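Long-range contacts in succinate dehydrogenase subunit A (Mycolicibacterium smegmatis, PDB 7D6V), which probably oxidises succinate to fumarate at its bound FAD and passes the electrons to the iron-sulfur subunit, on their way to quinone: residues K39-K44 with V168-S173; G20-I25 with R142-K147. All blocks are in the same frame, centred on the assembly; numbering follows the deposited sequence.

Contact 1. Residues K39-K44 with V168-S173. With FAD (flavin-adenine dinucleotide), chain D.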
loop_
_atom_site.group_PDB
_atom_site.type_symbol
_atom_site.label_atom_id
_atom_site.label_comp_id
_atom_site.label_asym_id
_atom_site.label_seq_id
_atom_site.Cartn_x
_atom_site.Cartn_y
_atom_site.Cartn_z
ATOM N N LYS A 39 -14.626 -9.902 -1.398
ATOM C CA LYS A 39 -14.076 -11.095 -0.773
ATOM C C LYS A 39 -12.985 -10.754 0.234
ATOM O O LYS A 39 -12.764 -11.509 1.185
ATOM C CB LYS A 39 -13.535 -12.038 -1.845
ATOM C CG LYS A 39 -13.798 -13.497 -1.583
ATOM C CD LYS A 39 -12.841 -14.360 -2.371
ATOM C CE LYS A 39 -13.367 -14.644 -3.754
ATOM N NZ LYS A 39 -12.419 -15.472 -4.540
ATOM N N SER A 40 -12.309 -9.625 0.051
ATOM C CA SER A 40 -11.260 -9.141 0.931
ATOM C C SER A 40 -11.775 -7.950 1.737
ATOM O O SER A 40 -12.966 -7.630 1.722
ATOM C CB SER A 40 -10.015 -8.788 0.114
ATOM O OG SER A 40 -10.321 -7.871 -0.920
ATOM N N LEU A 41 -10.874 -7.306 2.471
ATOM C CA LEU A 41 -11.234 -6.092 3.184
ATOM C C LEU A 41 -11.450 -4.944 2.200
ATOM O O LEU A 41 -10.998 -4.975 1.053
ATOM C CB LEU A 41 -10.151 -5.718 4.198
ATOM C CG LEU A 41 -10.034 -6.573 5.462
ATOM C CD1 LEU A 41 -8.848 -6.133 6.303
ATOM C CD2 LEU A 41 -11.302 -6.515 6.276
ATOM N N PHE A 42 -12.162 -3.921 2.664
ATOM C CA PHE A 42 -12.486 -2.777 1.822
ATOM C C PHE A 42 -11.220 -2.021 1.436
ATOM O O PHE A 42 -10.448 -1.595 2.299
ATOM C CB PHE A 42 -13.457 -1.854 2.555
ATOM C CG PHE A 42 -14.101 -0.821 1.679
ATOM C CD1 PHE A 42 -14.310 -1.063 0.334
ATOM C CD2 PHE A 42 -14.506 0.393 2.204
ATOM C CE1 PHE A 42 -14.904 -0.112 -0.467
ATOM C CE2 PHE A 42 -15.102 1.344 1.409
ATOM C CZ PHE A 42 -15.299 1.092 0.071
ATOM N N GLY A 43 -11.012 -1.849 0.131
ATOM C CA GLY A 43 -9.848 -1.137 -0.356
ATOM C C GLY A 43 -8.597 -1.967 -0.512
ATOM O O GLY A 43 -7.508 -1.400 -0.633
ATOM N N LYS A 44 -8.710 -3.294 -0.516
ATOM C CA LYS A 44 -7.554 -4.180 -0.588
ATOM C C LYS A 44 -7.633 -5.124 -1.783
ATOM O O LYS A 44 -7.100 -6.233 -1.740
ATOM C CB LYS A 44 -7.405 -4.974 0.709
ATOM C CG LYS A 44 -7.320 -4.113 1.949
ATOM C CD LYS A 44 -6.611 -4.838 3.072
ATOM C CE LYS A 44 -6.456 -3.948 4.285
ATOM N NZ LYS A 44 -5.913 -2.618 3.923
ATOM N N VAL A 168 -21.494 -1.544 2.177
ATOM C CA VAL A 168 -20.339 -2.344 1.791
ATOM C C VAL A 168 -20.319 -3.604 2.641
ATOM O O VAL A 168 -20.413 -3.532 3.872
ATOM C CB VAL A 168 -19.026 -1.558 1.950
ATOM C CG1 VAL A 168 -17.857 -2.373 1.431
ATOM C CG2 VAL A 168 -19.111 -0.228 1.227
ATOM N N PHE A 169 -20.203 -4.756 1.987
ATOM C CA PHE A 169 -20.103 -6.053 2.649
ATOM C C PHE A 169 -18.728 -6.625 2.317
ATOM O O PHE A 169 -18.578 -7.381 1.356
ATOM C CB PHE A 169 -21.212 -7.016 2.205
ATOM C CG PHE A 169 -22.608 -6.502 2.423
ATOM C CD1 PHE A 169 -23.393 -7.015 3.440
ATOM C CD2 PHE A 169 -23.150 -5.539 1.589
ATOM C CE1 PHE A 169 -24.678 -6.563 3.636
ATOM C CE2 PHE A 169 -24.435 -5.082 1.785
ATOM C CZ PHE A 169 -25.200 -5.597 2.807
ATOM N N HIS A 170 -17.726 -6.272 3.113
ATOM C CA HIS A 170 -16.391 -6.811 2.912
ATOM C C HIS A 170 -16.254 -8.150 3.629
ATOM O O HIS A 170 -17.034 -8.484 4.523
ATOM C CB HIS A 170 -15.321 -5.837 3.404
ATOM C CG HIS A 170 -15.352 -5.599 4.880
ATOM N ND1 HIS A 170 -14.502 -6.236 5.758
ATOM C CD2 HIS A 170 -16.126 -4.785 5.632
ATOM C CE1 HIS A 170 -14.756 -5.827 6.988
ATOM N NE2 HIS A 170 -15.738 -4.946 6.939
ATOM N N GLU A 171 -15.242 -8.918 3.217
ATOM C CA GLU A 171 -15.016 -10.272 3.725
ATOM C C GLU A 171 -16.229 -11.163 3.469
ATOM O O GLU A 171 -16.599 -11.995 4.297
ATOM C CB GLU A 171 -14.661 -10.257 5.214
ATOM C CG GLU A 171 -13.335 -9.601 5.574
ATOM C CD GLU A 171 -12.135 -10.359 5.056
ATOM O OE1 GLU A 171 -12.212 -11.599 4.963
ATOM O OE2 GLU A 171 -11.106 -9.722 4.759
ATOM N N THR A 172 -16.859 -10.983 2.311
ATOM C CA THR A 172 -18.029 -11.754 1.915
ATOM C C THR A 172 -17.778 -12.353 0.541
ATOM O O THR A 172 -17.312 -11.658 -0.365
ATOM C CB THR A 172 -19.289 -10.885 1.895
ATOM O OG1 THR A 172 -19.419 -10.203 3.146
ATOM C CG2 THR A 172 -20.523 -11.736 1.668
ATOM N N SER A 173 -18.089 -13.635 0.386
ATOM C CA SER A 173 -17.814 -14.372 -0.839
ATOM C C SER A 173 -19.120 -14.875 -1.431
ATOM O O SER A 173 -19.912 -15.517 -0.735
ATOM C CB SER A 173 -16.864 -15.539 -0.567
ATOM O OG SER A 173 -16.619 -16.286 -1.743
HETATM P PA FAD D . -9.826 -6.207 -8.793
HETATM O O1A FAD D . -9.891 -4.851 -8.197
HETATM O O2A FAD D . -8.508 -6.848 -8.999
HETATM O O5B FAD D . -10.652 -7.179 -7.832
HETATM C C5B FAD D . -11.981 -7.595 -8.085
HETATM C C4B FAD D . -12.783 -7.572 -6.795
HETATM O O4B FAD D . -13.781 -8.586 -6.814
HETATM C C3B FAD D . -11.968 -7.834 -5.552
HETATM O O3B FAD D . -12.394 -6.904 -4.568
HETATM C C2B FAD D . -12.384 -9.212 -5.108
HETATM O O2B FAD D . -12.295 -9.388 -3.700
HETATM C C1B FAD D . -13.811 -9.259 -5.566
HETATM N N9A FAD D . -14.273 -10.647 -5.731
HETATM C C8A FAD D . -13.732 -11.577 -6.516
HETATM N N7A FAD D . -14.414 -12.733 -6.425
HETATM C C5A FAD D . -15.414 -12.544 -5.559
HETATM C C6A FAD D . -16.511 -13.348 -5.001
HETATM N N6A FAD D . -16.690 -14.629 -5.356
HETATM N N1A FAD D . -17.332 -12.761 -4.122
HETATM C C2A FAD D . -17.186 -11.486 -3.753
HETATM N N3A FAD D . -16.215 -10.702 -4.217
HETATM C C4A FAD D . -15.317 -11.165 -5.106
HETATM N N1 FAD D . -2.695 -2.810 -15.261
HETATM C C2 FAD D . -2.228 -1.643 -15.745
HETATM O O2 FAD D . -2.908 -1.036 -16.578
HETATM N N3 FAD D . -1.065 -1.107 -15.373
HETATM C C4 FAD D . -0.273 -1.699 -14.489
HETATM O O4 FAD D . 0.801 -1.183 -14.157
HETATM C C4X FAD D . -0.698 -2.982 -13.905
HETATM N N5 FAD D . 0.054 -3.632 -13.004
HETATM C C5X FAD D . -0.366 -4.797 -12.489
HETATM C C6 FAD D . 0.421 -5.454 -11.558
HETATM C C7 FAD D . 0.000 -6.656 -11.024
HETATM C C7M FAD D . 0.845 -7.378 -10.017
HETATM C C8 FAD D . -1.290 -7.239 -11.447
HETATM C C8M FAD D . -1.748 -8.544 -10.867
HETATM C C9 FAD D . -2.083 -6.587 -12.373
HETATM C C9A FAD D . -1.661 -5.387 -12.907
HETATM N N10 FAD D . -2.459 -4.728 -13.846
HETATM C C10 FAD D . -1.994 -3.514 -14.358
HETATM C "C1'" FAD D . -3.743 -5.278 -14.264
HETATM C "C2'" FAD D . -4.868 -4.512 -13.579
HETATM O "O2'" FAD D . -4.482 -4.152 -12.255
HETATM C "C3'" FAD D . -6.139 -5.334 -13.458
HETATM O "O3'" FAD D . -6.637 -5.593 -14.763
HETATM C "C4'" FAD D . -7.197 -4.572 -12.675
HETATM O "O4'" FAD D . -6.724 -4.310 -11.362
HETATM C "C5'" FAD D . -8.499 -5.341 -12.561
HETATM O "O5'" FAD D . -9.327 -4.639 -11.647
HETATM P P FAD D . -10.804 -5.110 -11.278
HETATM O O1P FAD D . -11.481 -3.956 -10.630
HETATM O O2P FAD D . -11.441 -5.731 -12.470
HETATM O O3P FAD D . -10.601 -6.282 -10.195
#

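Contact 2. Residues G20-I25 with R142-K147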
loop_
_atom_site.group_PDB
_atom_site.type_symbol
_atom_site.label_atom_id
_atom_site.label_comp_id
_atom_site.label_asym_id
_atom_site.label_seq_id
_atom_site.Cartn_x
_atom_site.Cartn_y
_atom_site.Cartn_z
ATOM N N GLY A 20 -15.538 -2.106 -9.961
ATOM C CA GLY A 20 -16.663 -2.240 -9.055
ATOM C C GLY A 20 -16.993 -0.950 -8.333
ATOM O O GLY A 20 -18.161 -0.572 -8.227
ATOM N N LEU A 21 -15.974 -0.251 -7.834
ATOM C CA LEU A 21 -16.232 0.990 -7.114
ATOM C C LEU A 21 -16.763 2.075 -8.041
ATOM O O LEU A 21 -17.660 2.838 -7.658
ATOM C CB LEU A 21 -14.968 1.448 -6.391
ATOM C CG LEU A 21 -14.551 0.531 -5.239
ATOM C CD1 LEU A 21 -13.428 1.137 -4.425
ATOM C CD2 LEU A 21 -15.742 0.221 -4.355
ATOM N N ARG A 22 -16.239 2.160 -9.268
ATOM C CA ARG A 22 -16.769 3.134 -10.215
ATOM C C ARG A 22 -18.223 2.830 -10.556
ATOM O O ARG A 22 -19.052 3.746 -10.658
ATOM C CB ARG A 22 -15.904 3.156 -11.476
ATOM C CG ARG A 22 -16.085 4.391 -12.337
ATOM C CD ARG A 22 -16.026 5.650 -11.499
ATOM N NE ARG A 22 -16.419 6.835 -12.251
ATOM C CZ ARG A 22 -17.659 7.300 -12.321
ATOM N NH1 ARG A 22 -17.920 8.388 -13.028
ATOM N NH2 ARG A 22 -18.641 6.680 -11.687
ATOM N N ALA A 23 -18.555 1.545 -10.716
ATOM C CA ALA A 23 -19.940 1.160 -10.969
ATOM C C ALA A 23 -20.841 1.528 -9.800
ATOM O O ALA A 23 -21.976 1.973 -9.998
ATOM C CB ALA A 23 -20.024 -0.338 -11.255
ATOM N N VAL A 24 -20.360 1.329 -8.573
ATOM C CA VAL A 24 -21.150 1.678 -7.394
ATOM C C VAL A 24 -21.423 3.175 -7.360
ATOM O O VAL A 24 -22.551 3.615 -7.096
ATOM C CB VAL A 24 -20.440 1.207 -6.115
ATOM C CG1 VAL A 24 -21.174 1.710 -4.889
ATOM C CG2 VAL A 24 -20.349 -0.295 -6.103
ATOM N N ILE A 25 -20.392 3.979 -7.624
ATOM C CA ILE A 25 -20.564 5.430 -7.629
ATOM C C ILE A 25 -21.583 5.841 -8.684
ATOM O O ILE A 25 -22.481 6.652 -8.423
ATOM C CB ILE A 25 -19.210 6.130 -7.843
ATOM C CG1 ILE A 25 -18.275 5.841 -6.673
ATOM C CG2 ILE A 25 -19.401 7.623 -8.010
ATOM C CD1 ILE A 25 -16.834 6.159 -6.949
ATOM N N ARG A 142 -7.787 4.024 -3.533
ATOM C CA ARG A 142 -8.003 4.891 -2.380
ATOM C C ARG A 142 -8.997 5.990 -2.709
ATOM O O ARG A 142 -9.898 6.282 -1.915
ATOM C CB ARG A 142 -6.684 5.516 -1.932
ATOM C CG ARG A 142 -5.897 4.712 -0.934
ATOM C CD ARG A 142 -6.584 4.563 0.408
ATOM N NE ARG A 142 -5.901 3.526 1.172
ATOM C CZ ARG A 142 -6.098 2.226 0.991
ATOM N NH1 ARG A 142 -6.973 1.808 0.093
ATOM N NH2 ARG A 142 -5.427 1.346 1.711
ATOM N N THR A 143 -8.841 6.617 -3.876
ATOM C CA THR A 143 -9.736 7.696 -4.265
ATOM C C THR A 143 -11.167 7.199 -4.391
ATOM O O THR A 143 -12.102 7.850 -3.912
ATOM C CB THR A 143 -9.258 8.312 -5.578
ATOM O OG1 THR A 143 -7.852 8.565 -5.495
ATOM C CG2 THR A 143 -9.964 9.610 -5.840
ATOM N N LEU A 144 -11.357 6.037 -5.016
ATOM C CA LEU A 144 -12.709 5.505 -5.170
ATOM C C LEU A 144 -13.329 5.146 -3.823
ATOM O O LEU A 144 -14.504 5.449 -3.574
ATOM C CB LEU A 144 -12.686 4.295 -6.099
ATOM C CG LEU A 144 -12.361 4.612 -7.558
ATOM C CD1 LEU A 144 -12.172 3.335 -8.345
ATOM C CD2 LEU A 144 -13.446 5.466 -8.179
ATOM N N GLN A 145 -12.558 4.509 -2.939
ATOM C CA GLN A 145 -13.080 4.140 -1.625
ATOM C C GLN A 145 -13.450 5.374 -0.805
ATOM O O GLN A 145 -14.502 5.409 -0.151
ATOM C CB GLN A 145 -12.048 3.280 -0.900
ATOM C CG GLN A 145 -12.181 3.224 0.602
ATOM C CD GLN A 145 -10.954 2.633 1.255
ATOM O OE1 GLN A 145 -9.926 2.449 0.610
ATOM N NE2 GLN A 145 -11.053 2.329 2.540
ATOM N N GLN A 146 -12.607 6.406 -0.843
ATOM C CA GLN A 146 -12.911 7.625 -0.107
ATOM C C GLN A 146 -14.086 8.374 -0.720
ATOM O O GLN A 146 -14.837 9.039 0.000
ATOM C CB GLN A 146 -11.670 8.509 -0.041
ATOM C CG GLN A 146 -10.603 7.957 0.882
ATOM C CD GLN A 146 -9.240 8.553 0.626
ATOM O OE1 GLN A 146 -9.047 9.297 -0.332
ATOM N NE2 GLN A 146 -8.284 8.222 1.478
ATOM N N LYS A 147 -14.278 8.267 -2.036
ATOM C CA LYS A 147 -15.468 8.838 -2.656
ATOM C C LYS A 147 -16.728 8.117 -2.191
ATOM O O LYS A 147 -17.764 8.750 -1.958
ATOM C CB LYS A 147 -15.335 8.788 -4.176
ATOM C CG LYS A 147 -16.552 9.273 -4.931
ATOM C CD LYS A 147 -16.845 10.726 -4.632
ATOM C CE LYS A 147 -18.025 11.215 -5.444
ATOM N NZ LYS A 147 -18.452 12.576 -5.039
#

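Contact 1. Residues K39-K44 with V168-S173
Lys39 and Ser173 meet where both reach the adenosine part of FAD, and the lysine chain can be followed along it. Its CB lies 3.5 Å from FAD O2B, a ribose hydroxyl that also accepts a weak hydrogen bond from Lys39 N. The next carbon, CG, rests against Ser173 CB at 3.8 Å. A bend at chi3 (-87°) then carries CE above the adenine plane, 3.4 Å from FAD C5A, while NZ goes on to a salt bridge with Asp228. Lysine suits the place because its methylenes can pack against both serine and base while its charge is met elsewhere.

The backbones are tied by a hydrogen bond from Glu171 N to Ser40 O (3.0 Å), beside a CA-H...O contact between Lys39 CA and Thr172 O. Glu171 adopts left-handed backbone angles (phi 59°) in the link between strands 166-169 and 172-179. Its carboxylate folds back toward Leu41, whose CG lies 3.4 Å from Glu171 OE2, and Arg192 offers OE1 a long, weak ion pair. Leu41 and His170 run side by side, CD2 against ND1.

Farther along, Val168 CG1 sits over one face of the Phe42 ring, 4.1 Å from its centroid, in a CH-pi contact. The Phe42 CG is anti to its own N (chi1 -167°), which swings the ring toward the valine. Gly43 supplies the positive phi needed at the third position of the type II turn Leu41-Lys44; beyond it, Lys44 NZ bonds to carbonyls of the iron-sulfur subunit.

A loop leaving the second strand of a Rossmann-type sheet to hold the ribose and base is characteristic of the dinucleotide site in such FAD-binding domains.

Contact 2. Residues G20-I25 with R142-K147
Leu21 and Leu144 make the centre of this helix pair. CD1 of Leu21 lies 3.7 Å from Leu144 CB, and it also brushes the backbone at Gln145 N, the residue just after Leu144, 3.8 Å away. The two leucine side chains pass at a slant, so that Leu144 CD1 comes over Leu21 CB (3.9 Å) and each residue covers the stem of the other. One turn on, Ile25 extends the same face: its CD1 touches Leu144 CD2 at 3.7 Å and Lys147 CG at an equal 3.7 Å. With CG1 anti to the carbonyl carbon (chi1 -64°), the longer isoleucine branch is directed at the cleft between these two residues. Branched aliphatics suit an apolar seam of this kind, and Lys147 joins it through its methylenes alone.

In the next shell, Arg22 lays its CD 4.2 Å from Leu144 CD2, closing one flank, while its guanidinium forms a salt bridge with Glu100 on helix 84-102. Ile148 and Leu151, farther along helix 136-159, continue the packing against Ile25. Val24 rests on Val34 and Val36 of the parallel sheet, so helix 18-30 packs on the sheet with one side and on helix 136-159 with another. Across helix 136-159, Gln145 and Gln146 turn to the iron-sulfur subunit, bonding to its Glu147 and Arg143.

The two short axes approach to 9.6 Å and run nearly alongside, 30° apart in direction, which lets the contacts repeat over successive turns. Gly20 belongs to an apparent GxGxxG pattern with Gly15 and Gly17, placing helix 18-30 as the first helix of a Rossmann-type beta-alpha-beta crossover, here with helix 136-159 packed alongside it, in the FAD-binding domain.

How the contacts relate
The centres of contacts 1 and 2 lie about 13 Å apart, and all four segments belong to the FAD-binding domain. Along the chain they alternate: 20-25, 39-44, 142-147, 168-173. Strand 34-37 separates the first two, and helix 136-159 precedes strand 166-169, which pairs with strand 34-37 at the sheet's edge. Contact 2 therefore packs two helices together, whereas contact 1 joins the loop after strand 34-37 to the end of strand 166-169 and the start of strand 172-179. Phe42 bridges them, its CE2 3.6 Å from Gln145 CG and its CE1 4.0 Å from Leu21 CD2. The adenosine site is thus continuous with the helices that reach the iron-sulfur subunit.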